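Local coordinates for PROTEIN (hypothetical protein EF0366) (PDB 1VPY), which is of unknown function but adopts the closed eight-stranded TIM barrel of the DUF72 family and carries bound zinc ions in the crystal, at residues Val189-Tyr194 and Val201-His206; Leu226-Thr231 and Ala263-Leu268; Asp236-Val241 and Gln271-Leu276. All coordinates share one frame; numbering follows the deposited sequence.

Contact 1: residues Val189-Tyr194 and Val201-His206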
ATOM      1  N   VAL A 189      11.199 -10.792  -6.129  1.00 34.76           N
ATOM      2  CA  VAL A 189      10.611  -9.457  -6.255  1.00 34.43           C
ATOM      3  C   VAL A 189      11.589  -8.412  -5.714  1.00 34.45           C
ATOM      4  O   VAL A 189      11.893  -8.418  -4.521  1.00 34.50           O
ATOM      5  CB  VAL A 189       9.284  -9.344  -5.473  1.00 34.53           C
ATOM      6  CG1 VAL A 189       8.709  -7.932  -5.587  1.00 33.63           C
ATOM      7  CG2 VAL A 189       8.288 -10.379  -5.955  1.00 33.95           C
ATOM      8  N   PRO A 190      12.063  -7.494  -6.574  1.00 34.49           N
ATOM      9  CA  PRO A 190      13.128  -6.610  -6.110  1.00 34.74           C
ATOM     10  C   PRO A 190      12.618  -5.378  -5.350  1.00 34.85           C
ATOM     11  O   PRO A 190      11.413  -5.130  -5.295  1.00 34.60           O
ATOM     12  CB  PRO A 190      13.839  -6.201  -7.407  1.00 34.58           C
ATOM     13  CG  PRO A 190      12.867  -6.494  -8.525  1.00 34.35           C
ATOM     14  CD  PRO A 190      11.658  -7.184  -7.955  1.00 34.57           C
ATOM     15  N   PHE A 191      13.543  -4.647  -4.738  1.00 35.32           N
ATOM     16  CA  PHE A 191      13.256  -3.349  -4.137  1.00 35.43           C
ATOM     17  C   PHE A 191      13.590  -2.305  -5.198  1.00 35.84           C
ATOM     18  O   PHE A 191      14.759  -1.982  -5.414  1.00 36.03           O
ATOM     19  CB  PHE A 191      14.112  -3.168  -2.885  1.00 35.08           C
ATOM     20  CG  PHE A 191      13.956  -1.827  -2.219  1.00 35.39           C
ATOM     21  CD1 PHE A 191      12.883  -1.578  -1.364  1.00 34.42           C
ATOM     22  CD2 PHE A 191      14.896  -0.821  -2.420  1.00 34.77           C
ATOM     23  CE1 PHE A 191      12.738  -0.353  -0.739  1.00 34.56           C
ATOM     24  CE2 PHE A 191      14.761   0.409  -1.796  1.00 35.04           C
ATOM     25  CZ  PHE A 191      13.676   0.644  -0.950  1.00 35.07           C
ATOM     26  N   TYR A 192      12.560  -1.797  -5.873  1.00 36.31           N
ATOM     27  CA  TYR A 192      12.737  -1.012  -7.102  1.00 36.51           C
ATOM     28  C   TYR A 192      12.258   0.436  -6.956  1.00 36.65           C
ATOM     29  O   TYR A 192      11.140   0.760  -7.365  1.00 36.39           O
ATOM     30  CB  TYR A 192      11.987  -1.697  -8.244  1.00 36.65           C
ATOM     31  CG  TYR A 192      12.558  -1.453  -9.619  1.00 36.99           C
ATOM     32  CD1 TYR A 192      13.624  -2.222 -10.097  1.00 37.62           C
ATOM     33  CD2 TYR A 192      12.025  -0.473 -10.452  1.00 36.82           C
ATOM     34  CE1 TYR A 192      14.151  -2.013 -11.370  1.00 37.61           C
ATOM     35  CE2 TYR A 192      12.548  -0.250 -11.727  1.00 37.40           C
ATOM     36  CZ  TYR A 192      13.607  -1.025 -12.182  1.00 37.44           C
ATOM     37  OH  TYR A 192      14.129  -0.814 -13.442  1.00 37.31           O
ATOM     38  N   PRO A 193      13.116   1.315  -6.402  1.00 36.94           N
ATOM     39  CA  PRO A 193      12.688   2.677  -6.067  1.00 37.12           C
ATOM     40  C   PRO A 193      12.564   3.557  -7.311  1.00 37.30           C
ATOM     41  O   PRO A 193      13.568   4.041  -7.840  1.00 37.32           O
ATOM     42  CB  PRO A 193      13.795   3.181  -5.127  1.00 37.05           C
ATOM     43  CG  PRO A 193      15.009   2.414  -5.508  1.00 37.28           C
ATOM     44  CD  PRO A 193      14.546   1.091  -6.103  1.00 37.07           C
ATOM     45  N   TYR A 194      11.326   3.753  -7.761  1.00 37.39           N
ATOM     46  CA  TYR A 194      11.027   4.487  -8.988  1.00 37.41           C
ATOM     47  C   TYR A 194       9.661   5.125  -8.823  1.00 37.53           C
ATOM     48  O   TYR A 194       8.729   4.464  -8.348  1.00 37.90           O
ATOM     49  CB  TYR A 194      11.004   3.530 -10.191  1.00 37.38           C
ATOM     50  CG  TYR A 194      10.783   4.222 -11.525  1.00 37.81           C
ATOM     51  CD1 TYR A 194       9.496   4.555 -11.965  1.00 37.47           C
ATOM     52  CD2 TYR A 194      11.864   4.549 -12.347  1.00 37.76           C
ATOM     53  CE1 TYR A 194       9.296   5.199 -13.184  1.00 37.15           C
ATOM     54  CE2 TYR A 194      11.672   5.188 -13.567  1.00 37.79           C
ATOM     55  CZ  TYR A 194      10.389   5.511 -13.977  1.00 37.41           C
ATOM     56  OH  TYR A 194      10.205   6.143 -15.181  1.00 37.33           O
ATOM     57  N   VAL A 201       4.057   8.389  -3.767  1.00 39.06           N
ATOM     58  CA  VAL A 201       4.800   7.142  -3.772  1.00 38.87           C
ATOM     59  C   VAL A 201       4.489   6.410  -2.483  1.00 38.77           C
ATOM     60  O   VAL A 201       4.462   7.017  -1.403  1.00 39.23           O
ATOM     61  CB  VAL A 201       6.319   7.398  -3.879  1.00 38.88           C
ATOM     62  CG1 VAL A 201       7.125   6.155  -3.529  1.00 38.40           C
ATOM     63  CG2 VAL A 201       6.659   7.848  -5.267  1.00 39.39           C
ATOM     64  N   LEU A 202       4.238   5.110  -2.595  1.00 38.36           N
ATOM     65  CA  LEU A 202       4.043   4.276  -1.423  1.00 37.80           C
ATOM     66  C   LEU A 202       5.117   3.200  -1.341  1.00 37.98           C
ATOM     67  O   LEU A 202       5.339   2.439  -2.300  1.00 37.97           O
ATOM     68  CB  LEU A 202       2.637   3.655  -1.406  1.00 37.74           C
ATOM     69  CG  LEU A 202       2.250   2.787  -0.199  1.00 37.02           C
ATOM     70  CD1 LEU A 202       2.198   3.597   1.096  1.00 35.86           C
ATOM     71  CD2 LEU A 202       0.937   2.088  -0.441  1.00 36.85           C
ATOM     72  N   PHE A 203       5.776   3.167  -0.182  1.00 37.78           N
ATOM     73  CA  PHE A 203       6.698   2.106   0.210  1.00 37.48           C
ATOM     74  C   PHE A 203       5.966   1.154   1.124  1.00 37.39           C
ATOM     75  O   PHE A 203       5.152   1.586   1.940  1.00 37.65           O
ATOM     76  CB  PHE A 203       7.849   2.688   1.028  1.00 37.74           C
ATOM     77  CG  PHE A 203       8.917   3.344   0.208  1.00 37.74           C
ATOM     78  CD1 PHE A 203       9.971   2.589  -0.310  1.00 37.78           C
ATOM     79  CD2 PHE A 203       8.886   4.714  -0.026  1.00 36.46           C
ATOM     80  CE1 PHE A 203      10.967   3.188  -1.059  1.00 37.80           C
ATOM     81  CE2 PHE A 203       9.878   5.323  -0.772  1.00 37.35           C
ATOM     82  CZ  PHE A 203      10.925   4.561  -1.288  1.00 37.72           C
ATOM     83  N   ARG A 204       6.269  -0.135   1.017  1.00 37.13           N
ATOM     84  CA  ARG A 204       5.814  -1.104   2.009  1.00 36.70           C
ATOM     85  C   ARG A 204       6.953  -2.050   2.346  1.00 36.57           C
ATOM     86  O   ARG A 204       7.512  -2.720   1.461  1.00 36.57           O
ATOM     87  CB  ARG A 204       4.597  -1.891   1.515  1.00 36.93           C
ATOM     88  CG  ARG A 204       3.314  -1.066   1.391  1.00 37.36           C
ATOM     89  CD  ARG A 204       2.143  -1.943   0.981  1.00 36.51           C
ATOM     90  NE  ARG A 204       1.489  -2.558   2.128  1.00 35.07           N
ATOM     91  CZ  ARG A 204       1.023  -3.803   2.164  1.00 34.69           C
ATOM     92  NH1 ARG A 204       1.150  -4.618   1.120  1.00 34.77           N
ATOM     93  NH2 ARG A 204       0.442  -4.241   3.264  1.00 34.06           N
ATOM     94  N   PHE A 205       7.303  -2.089   3.629  1.00 35.86           N
ATOM     95  CA  PHE A 205       8.376  -2.937   4.095  1.00 35.05           C
ATOM     96  C   PHE A 205       7.774  -4.134   4.801  1.00 35.07           C
ATOM     97  O   PHE A 205       7.103  -3.997   5.829  1.00 35.38           O
ATOM     98  CB  PHE A 205       9.316  -2.172   5.024  1.00 34.85           C
ATOM     99  CG  PHE A 205       9.825  -0.872   4.454  1.00 34.33           C
ATOM    100  CD1 PHE A 205      10.230  -0.778   3.125  1.00 34.25           C
ATOM    101  CD2 PHE A 205       9.918   0.259   5.261  1.00 33.67           C
ATOM    102  CE1 PHE A 205      10.701   0.429   2.600  1.00 33.98           C
ATOM    103  CE2 PHE A 205      10.394   1.463   4.753  1.00 33.33           C
ATOM    104  CZ  PHE A 205      10.783   1.552   3.422  1.00 33.86           C
ATOM    105  N   HIS A 206       8.012  -5.307   4.230  1.00 34.67           N
ATOM    106  CA  HIS A 206       7.439  -6.549   4.725  1.00 34.41           C
ATOM    107  C   HIS A 206       8.402  -7.327   5.614  1.00 34.27           C
ATOM    108  O   HIS A 206       8.025  -8.356   6.176  1.00 34.21           O
ATOM    109  CB  HIS A 206       7.012  -7.431   3.548  1.00 34.30           C
ATOM    110  CG  HIS A 206       5.925  -6.834   2.710  1.00 34.72           C
ATOM    111  ND1 HIS A 206       4.630  -6.696   3.160  1.00 34.93           N
ATOM    112  CD2 HIS A 206       5.943  -6.329   1.453  1.00 34.55           C
ATOM    113  CE1 HIS A 206       3.894  -6.136   2.214  1.00 34.21           C
ATOM    114  NE2 HIS A 206       4.668  -5.903   1.170  1.00 34.58           N
TER

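Contact 2: residues Leu226-Thr231 and Ala263-Leu268. With ZN (zinc ion), chain B.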
ATOM      1  N   LEU A 226       8.394 -13.486  11.813  1.00 33.57           N
ATOM      2  CA  LEU A 226       8.903 -12.241  12.395  1.00 33.04           C
ATOM      3  C   LEU A 226      10.145 -11.709  11.701  1.00 32.71           C
ATOM      4  O   LEU A 226      11.052 -12.472  11.362  1.00 32.40           O
ATOM      5  CB  LEU A 226       9.193 -12.415  13.891  1.00 32.71           C
ATOM      6  CG  LEU A 226       8.064 -12.855  14.823  1.00 32.06           C
ATOM      7  CD1 LEU A 226       8.657 -13.259  16.155  1.00 31.53           C
ATOM      8  CD2 LEU A 226       7.026 -11.751  15.013  1.00 31.75           C
ATOM      9  N   TYR A 227      10.159 -10.397  11.478  1.00 32.33           N
ATOM     10  CA  TYR A 227      11.374  -9.700  11.086  1.00 32.44           C
ATOM     11  C   TYR A 227      11.460  -8.315  11.704  1.00 32.68           C
ATOM     12  O   TYR A 227      10.598  -7.478  11.475  1.00 32.82           O
ATOM     13  CB  TYR A 227      11.522  -9.598   9.566  1.00 32.08           C
ATOM     14  CG  TYR A 227      12.949  -9.282   9.168  1.00 31.22           C
ATOM     15  CD1 TYR A 227      13.930 -10.271   9.200  1.00 30.94           C
ATOM     16  CD2 TYR A 227      13.327  -7.993   8.793  1.00 30.30           C
ATOM     17  CE1 TYR A 227      15.245  -9.986   8.852  1.00 30.83           C
ATOM     18  CE2 TYR A 227      14.640  -7.696   8.441  1.00 29.50           C
ATOM     19  CZ  TYR A 227      15.592  -8.699   8.478  1.00 30.92           C
ATOM     20  OH  TYR A 227      16.895  -8.431   8.141  1.00 30.87           O
ATOM     21  N   HIS A 228      12.511  -8.095  12.488  1.00 33.01           N
ATOM     22  CA  HIS A 228      12.804  -6.796  13.084  1.00 33.55           C
ATOM     23  C   HIS A 228      13.996  -6.203  12.333  1.00 33.73           C
ATOM     24  O   HIS A 228      15.108  -6.712  12.429  1.00 33.92           O
ATOM     25  CB  HIS A 228      13.108  -6.961  14.585  1.00 33.64           C
ATOM     26  CG  HIS A 228      13.484  -5.691  15.292  1.00 34.05           C
ATOM     27  ND1 HIS A 228      12.623  -5.030  16.144  1.00 34.40           N
ATOM     28  CD2 HIS A 228      14.639  -4.982  15.304  1.00 33.80           C
ATOM     29  CE1 HIS A 228      13.225  -3.959  16.633  1.00 34.54           C
ATOM     30  NE2 HIS A 228      14.449  -3.906  16.140  1.00 34.17           N
ATOM     31  N   TYR A 229      13.747  -5.143  11.568  1.00 34.17           N
ATOM     32  CA  TYR A 229      14.797  -4.441  10.829  1.00 34.36           C
ATOM     33  C   TYR A 229      15.834  -3.855  11.767  1.00 34.53           C
ATOM     34  O   TYR A 229      15.494  -3.321  12.825  1.00 34.69           O
ATOM     35  CB  TYR A 229      14.201  -3.304  10.004  1.00 34.45           C
ATOM     36  CG  TYR A 229      13.471  -3.714   8.747  1.00 34.06           C
ATOM     37  CD1 TYR A 229      14.164  -4.182   7.642  1.00 33.68           C
ATOM     38  CD2 TYR A 229      12.084  -3.590   8.652  1.00 34.72           C
ATOM     39  CE1 TYR A 229      13.499  -4.542   6.479  1.00 34.47           C
ATOM     40  CE2 TYR A 229      11.405  -3.948   7.489  1.00 34.43           C
ATOM     41  CZ  TYR A 229      12.121  -4.420   6.404  1.00 34.40           C
ATOM     42  OH  TYR A 229      11.466  -4.769   5.239  1.00 34.71           O
ATOM     43  N   ASN A 230      17.098  -3.951  11.372  1.00 34.94           N
ATOM     44  CA  ASN A 230      18.198  -3.462  12.203  1.00 35.19           C
ATOM     45  C   ASN A 230      18.583  -2.042  11.824  1.00 35.21           C
ATOM     46  O   ASN A 230      18.009  -1.470  10.899  1.00 35.40           O
ATOM     47  CB  ASN A 230      19.418  -4.402  12.147  1.00 35.14           C
ATOM     48  CG  ASN A 230      19.996  -4.553  10.742  1.00 35.25           C
ATOM     49  OD1 ASN A 230      20.010  -3.612   9.947  1.00 35.59           O
ATOM     50  ND2 ASN A 230      20.489  -5.746  10.439  1.00 34.73           N
ATOM     51  N   THR A 231      19.562  -1.492  12.534  1.00 35.26           N
ATOM     52  CA  THR A 231      19.990  -0.111  12.347  1.00 35.18           C
ATOM     53  C   THR A 231      20.505   0.139  10.923  1.00 35.14           C
ATOM     54  O   THR A 231      20.166   1.155  10.310  1.00 34.95           O
ATOM     55  CB  THR A 231      21.031   0.289  13.419  1.00 35.13           C
ATOM     56  OG1 THR A 231      20.552  -0.120  14.703  1.00 35.00           O
ATOM     57  CG2 THR A 231      21.251   1.801  13.449  1.00 35.50           C
ATOM     58  N   ALA A 263       7.253  -3.402  13.954  1.00 38.32           N
ATOM     59  CA  ALA A 263       6.916  -2.385  12.973  1.00 38.34           C
ATOM     60  C   ALA A 263       6.956  -0.988  13.597  1.00 38.57           C
ATOM     61  O   ALA A 263       7.566  -0.077  13.036  1.00 38.91           O
ATOM     62  CB  ALA A 263       5.551  -2.674  12.370  1.00 38.27           C
ATOM     63  N   ALA A 264       6.333  -0.830  14.763  1.00 38.51           N
ATOM     64  CA  ALA A 264       6.306   0.450  15.473  1.00 38.77           C
ATOM     65  C   ALA A 264       7.681   0.907  15.959  1.00 39.14           C
ATOM     66  O   ALA A 264       7.948   2.103  16.016  1.00 39.29           O
ATOM     67  CB  ALA A 264       5.327   0.401  16.637  1.00 38.33           C
ATOM     68  N   GLU A 265       8.543  -0.042  16.320  1.00 39.58           N
ATOM     69  CA  GLU A 265       9.903   0.278  16.743  1.00 39.97           C
ATOM     70  C   GLU A 265      10.685   0.775  15.527  1.00 39.85           C
ATOM     71  O   GLU A 265      11.274   1.858  15.562  1.00 39.91           O
ATOM     72  CB  GLU A 265      10.580  -0.943  17.382  1.00 40.15           C
ATOM     73  CG  GLU A 265      11.957  -0.677  18.004  1.00 41.84           C
ATOM     74  CD  GLU A 265      11.890  -0.080  19.413  1.00 44.21           C
ATOM     75  OE1 GLU A 265      10.774   0.040  19.974  1.00 45.06           O
ATOM     76  OE2 GLU A 265      12.966   0.258  19.968  1.00 44.69           O
ATOM     77  N   ASN A 266      10.651  -0.005  14.449  1.00 39.56           N
ATOM     78  CA  ASN A 266      11.309   0.366  13.205  1.00 39.58           C
ATOM     79  C   ASN A 266      10.846   1.717  12.639  1.00 39.72           C
ATOM     80  O   ASN A 266      11.674   2.518  12.194  1.00 39.76           O
ATOM     81  CB  ASN A 266      11.143  -0.734  12.152  1.00 39.44           C
ATOM     82  CG  ASN A 266      11.897  -2.009  12.497  1.00 39.40           C
ATOM     83  OD1 ASN A 266      11.632  -3.060  11.917  1.00 39.03           O
ATOM     84  ND2 ASN A 266      12.845  -1.925  13.432  1.00 39.73           N
ATOM     85  N   ALA A 267       9.536   1.963  12.652  1.00 39.71           N
ATOM     86  CA  ALA A 267       8.993   3.234  12.170  1.00 39.89           C
ATOM     87  C   ALA A 267       9.461   4.412  13.035  1.00 40.17           C
ATOM     88  O   ALA A 267       9.808   5.468  12.516  1.00 39.98           O
ATOM     89  CB  ALA A 267       7.476   3.181  12.087  1.00 39.56           C
ATOM     90  N   LEU A 268       9.493   4.215  14.349  1.00 40.92           N
ATOM     91  CA  LEU A 268      10.005   5.230  15.271  1.00 41.87           C
ATOM     92  C   LEU A 268      11.502   5.465  15.076  1.00 42.34           C
ATOM     93  O   LEU A 268      11.988   6.565  15.328  1.00 42.32           O
ATOM     94  CB  LEU A 268       9.684   4.865  16.726  1.00 41.70           C
ATOM     95  CG  LEU A 268       8.352   5.315  17.364  1.00 42.50           C
ATOM     96  CD1 LEU A 268       7.100   5.330  16.424  1.00 42.66           C
ATOM     97  CD2 LEU A 268       8.072   4.488  18.629  1.00 42.40           C
TER
HETATM   98 ZN    ZN B 278      16.012  -2.253  16.626  0.50 45.00          ZN

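Contact 3: residues Asp236-Val241 and Gln271-Leu276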
ATOM      1  N   ASP A 236      19.621   2.036   5.224  1.00 37.22           N
ATOM      2  CA  ASP A 236      19.533   1.810   3.781  1.00 37.41           C
ATOM      3  C   ASP A 236      18.176   2.270   3.275  1.00 37.69           C
ATOM      4  O   ASP A 236      18.099   3.052   2.324  1.00 38.11           O
ATOM      5  CB  ASP A 236      19.738   0.333   3.434  1.00 37.53           C
ATOM      6  CG  ASP A 236      21.158  -0.159   3.719  1.00 38.27           C
ATOM      7  OD1 ASP A 236      22.134   0.583   3.479  1.00 37.44           O
ATOM      8  OD2 ASP A 236      21.296  -1.314   4.180  1.00 40.29           O
ATOM      9  N   LEU A 237      17.115   1.810   3.935  1.00 37.75           N
ATOM     10  CA  LEU A 237      15.739   2.112   3.528  1.00 37.50           C
ATOM     11  C   LEU A 237      15.397   3.590   3.658  1.00 38.05           C
ATOM     12  O   LEU A 237      14.556   4.100   2.916  1.00 38.49           O
ATOM     13  CB  LEU A 237      14.736   1.284   4.331  1.00 37.08           C
ATOM     14  CG  LEU A 237      14.816  -0.236   4.246  1.00 35.95           C
ATOM     15  CD1 LEU A 237      14.044  -0.871   5.389  1.00 35.60           C
ATOM     16  CD2 LEU A 237      14.328  -0.754   2.908  1.00 35.60           C
ATOM     17  N   SER A 238      16.034   4.275   4.600  1.00 38.22           N
ATOM     18  CA  SER A 238      15.838   5.709   4.748  1.00 38.57           C
ATOM     19  C   SER A 238      16.441   6.494   3.576  1.00 38.97           C
ATOM     20  O   SER A 238      15.824   7.450   3.092  1.00 38.92           O
ATOM     21  CB  SER A 238      16.416   6.187   6.073  1.00 38.58           C
ATOM     22  OG  SER A 238      15.694   5.613   7.149  1.00 38.98           O
ATOM     23  N   GLU A 239      17.638   6.090   3.128  1.00 39.13           N
ATOM     24  CA  GLU A 239      18.284   6.694   1.954  1.00 39.26           C
ATOM     25  C   GLU A 239      17.338   6.671   0.763  1.00 38.80           C
ATOM     26  O   GLU A 239      17.188   7.675   0.068  1.00 38.99           O
ATOM     27  CB  GLU A 239      19.574   5.956   1.565  1.00 39.26           C
ATOM     28  CG  GLU A 239      20.863   6.444   2.213  1.00 39.76           C
ATOM     29  CD  GLU A 239      22.103   5.878   1.515  1.00 40.35           C
ATOM     30  OE1 GLU A 239      22.492   6.430   0.459  1.00 42.40           O
ATOM     31  OE2 GLU A 239      22.694   4.887   2.016  1.00 40.85           O
ATOM     32  N   ALA A 240      16.705   5.518   0.541  1.00 38.48           N
ATOM     33  CA  ALA A 240      15.810   5.310  -0.596  1.00 38.18           C
ATOM     34  C   ALA A 240      14.525   6.121  -0.464  1.00 38.07           C
ATOM     35  O   ALA A 240      14.037   6.693  -1.448  1.00 38.29           O
ATOM     36  CB  ALA A 240      15.504   3.834  -0.770  1.00 37.88           C
ATOM     37  N   VAL A 241      13.988   6.180   0.754  1.00 37.87           N
ATOM     38  CA  VAL A 241      12.802   6.992   1.052  1.00 37.63           C
ATOM     39  C   VAL A 241      13.061   8.475   0.754  1.00 37.77           C
ATOM     40  O   VAL A 241      12.240   9.136   0.100  1.00 37.73           O
ATOM     41  CB  VAL A 241      12.298   6.758   2.513  1.00 37.59           C
ATOM     42  CG1 VAL A 241      11.496   7.946   3.048  1.00 37.52           C
ATOM     43  CG2 VAL A 241      11.471   5.491   2.583  1.00 36.84           C
ATOM     44  N   GLN A 271      11.752   7.615  11.616  1.00 43.69           N
ATOM     45  CA  GLN A 271      11.329   8.940  12.026  1.00 43.42           C
ATOM     46  C   GLN A 271      12.448   9.752  12.690  1.00 43.13           C
ATOM     47  O   GLN A 271      12.530  10.966  12.489  1.00 43.14           O
ATOM     48  CB  GLN A 271      10.161   8.788  12.992  1.00 43.76           C
ATOM     49  CG  GLN A 271       9.324  10.030  13.209  1.00 44.68           C
ATOM     50  CD  GLN A 271       7.927   9.672  13.667  1.00 46.19           C
ATOM     51  OE1 GLN A 271       7.532   9.973  14.795  1.00 45.20           O
ATOM     52  NE2 GLN A 271       7.173   8.996  12.793  1.00 47.15           N
ATOM     53  N   LYS A 272      13.286   9.090  13.493  1.00 42.55           N
ATOM     54  CA  LYS A 272      14.455   9.741  14.096  1.00 41.91           C
ATOM     55  C   LYS A 272      15.541   9.974  13.042  1.00 41.60           C
ATOM     56  O   LYS A 272      16.118  11.063  12.980  1.00 41.56           O
ATOM     57  CB  LYS A 272      14.997   8.944  15.288  1.00 41.64           C
ATOM     58  N   VAL A 273      15.779   8.966  12.198  1.00 41.23           N
ATOM     59  CA  VAL A 273      16.797   9.022  11.135  1.00 40.79           C
ATOM     60  C   VAL A 273      16.519  10.131  10.107  1.00 40.94           C
ATOM     61  O   VAL A 273      17.452  10.775   9.619  1.00 41.16           O
ATOM     62  CB  VAL A 273      16.992   7.634  10.448  1.00 40.65           C
ATOM     63  CG1 VAL A 273      17.902   7.727   9.234  1.00 40.15           C
ATOM     64  CG2 VAL A 273      17.559   6.630  11.431  1.00 40.35           C
ATOM     65  N   LEU A 274      15.244  10.362   9.796  1.00 40.97           N
ATOM     66  CA  LEU A 274      14.846  11.466   8.920  1.00 41.00           C
ATOM     67  C   LEU A 274      14.387  12.705   9.709  1.00 41.29           C
ATOM     68  O   LEU A 274      13.717  13.574   9.151  1.00 41.13           O
ATOM     69  CB  LEU A 274      13.718  11.020   7.985  1.00 40.94           C
ATOM     70  CG  LEU A 274      13.705   9.639   7.314  1.00 40.77           C
ATOM     71  CD1 LEU A 274      12.392   9.443   6.623  1.00 39.82           C
ATOM     72  CD2 LEU A 274      14.825   9.468   6.306  1.00 41.50           C
ATOM     73  N   ASN A 275      14.780  12.794  10.986  1.00 41.85           N
ATOM     74  CA  ASN A 275      14.152  13.706  11.986  1.00 42.39           C
ATOM     75  C   ASN A 275      12.808  14.335  11.579  1.00 42.59           C
ATOM     76  O   ASN A 275      12.729  15.531  11.286  1.00 42.68           O
ATOM     77  CB  ASN A 275      15.130  14.752  12.594  1.00 42.36           C
ATOM     78  CG  ASN A 275      16.459  14.856  11.846  1.00 42.49           C
ATOM     79  OD1 ASN A 275      16.503  15.030  10.627  1.00 42.59           O
ATOM     80  ND2 ASN A 275      17.555  14.772  12.594  1.00 42.23           N
ATOM     81  N   LEU A 276      11.760  13.506  11.576  1.00 42.84           N
ATOM     82  CA  LEU A 276      10.423  13.887  11.090  1.00 43.01           C
ATOM     83  C   LEU A 276       9.471  14.453  12.161  1.00 42.87           C
ATOM     84  O   LEU A 276       9.246  13.826  13.205  1.00 42.76           O
ATOM     85  CB  LEU A 276       9.766  12.712  10.347  1.00 43.09           C
ATOM     86  CG  LEU A 276      10.181  12.518   8.884  1.00 43.78           C
ATOM     87  CD1 LEU A 276       9.532  11.268   8.311  1.00 44.62           C
ATOM     88  CD2 LEU A 276       9.850  13.756   8.021  1.00 43.77           C
TER

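Contact 1: residues Val189-Tyr194 and Val201-His206
Phe191 drops its ring from a connecting loop onto two phenylalanines of strand 201-205, Phe203 and Phe205, and the contact is made by the leading end of that one ring. Its atom CZ lies 3.7 Å from Phe203 CE1, while the neighbouring Phe191 CE1 is equally far, 4.0 Å, from Phe203 CE1 and from Phe205 CE1. Toward Phe203 the approach is oblique: Phe191 CZ and CE1 both arrive at the rim of the Phe203 ring, near its plane, but Phe203 CE1 meets the Phe191 ring neither squarely over its face nor along its edge. With Phe205 the meeting is rim against rim, each CE1 lying near the plane of the opposite ring. Neither pair is therefore a stack. The torsion at Phe191 explains the reach: CG is anti to the backbone N (chi1 177°), which carries the ring off the loop and over to the strand.

Phe203 and Phe205 stand two residues apart on the seventh strand of the TIM barrel and both project outward, into the layer between the sheet and helix 231-245, where Phe203 packs on Val241 and Met244 and Phe205 on Leu237. Phe191 rests on Ala240 of the same helix, so the loop reaches both the strand and the helix that follows it. Arg204, between the two phenylalanines, turns to the opposite side of the strand and forms salt bridges with Glu46 and Glu150.

No hydrogen bond joins the two segments. The link is made by aromatic carbons alone, consistent with ring shape and the burial of apolar surface, not directional polar bonds, fixing where Phe191 sits on the strand.

Contact 2: residues Leu226-Thr231 and Ala263-Leu268
Glu265 meets His228 through the aliphatic part of its chain: CG lies 3.8 Å from His228 CE1, at the edge of the imidazole. A bend at chi2 (82°) turns the chain after CG, and the carboxylate ends up without charged contact to the ring, Glu265 OE2 being 5.8 Å from His228 NE2. That nitrogen instead binds a zinc ion at 2.3 Å, while His228 ND1 is hydrogen-bonded to Asp262, a turn earlier on helix 260-273.

Next along the helix comes Asn266, which does most of the joining. In this TIM barrel its helix follows the eighth strand, and the facing loop leads from the seventh strand into helix 231-245, so the amide ties two successive strand-helix units together. Asn266 OD1 accepts the backbone N-H of Tyr229 at 3.0 Å, with the donor tilted 25° from the carbonyl plane. On the other branch, Asn266 ND2 gives a weak, bent bond to Tyr229 O at 3.1 Å, so one amide addresses both polar backbone atoms of a single residue. The same ND2 sits over one face of the His228 imidazole, whereas OD1 lies at the edge of the Tyr229 ring, whose hydroxyl is bonded to Asp180 and to the backbone of Gly207.

Contact 3: residues Asp236-Val241 and Gln271-Leu276
Leu274 and Val273, at the C-terminal end of helix 260-273, pack against Ser238 and Val241 on helix 231-245; these are the last two helices in the outer layer of the TIM barrel, lying side by side. Van der Waals contact does all the work across the gap. The two methyls of Leu274 divide the neighbouring helix between them: CD2 lies 3.7 Å from Ser238 CB, and CD1 comes 4.0 Å from Val241 CG1, the valine and leucine side chains crossing at about a right angle. Val241 CG1 is anti to its own backbone N (chi1 156°), the setting that brings this methyl up to the leucine. Beside them, Val273, itself exposed, lies against the serine with CG1.

No hydrogen bond crosses between the segments; each keeps its own. Leu274 is where helix 260-273 leaves helical geometry, and the chain closes in a Schellman motif: Leu276 N bonds to Gln271 O at 2.8 Å, and Asn275 N to Lys272 O at 3.0 Å. Leu276 then turns in toward Ile14 and Leu16 of the first strand. On the other helix, the hydroxyl of Ser238 is engaged with Ile234 O, one turn back, and the same OG has Val273 CG1 at 3.7 Å as an apolar neighbour.

Overall arrangement
From the N terminus, contact 1 comes first and closes a short loop: only six residues, none helical or in a strand, separate 189-194 from 201-206. It is complete before contacts 2 and 3 begin. Those two cross, since 226-231 and 236-241 are followed in the same order by 263-268 and 271-276, and both use helix 260-273, contact 3 at its C-terminal end. Helix 231-245 also links contacts 1 and 3 through Ala240 and Val241, while Tyr229 joins contact 2 to Phe205 and Leu237. Contact 1 settles the loop before the seventh strand onto it, and contacts 2 and 3 tie the helix after the eighth strand to the loop and helix after the seventh.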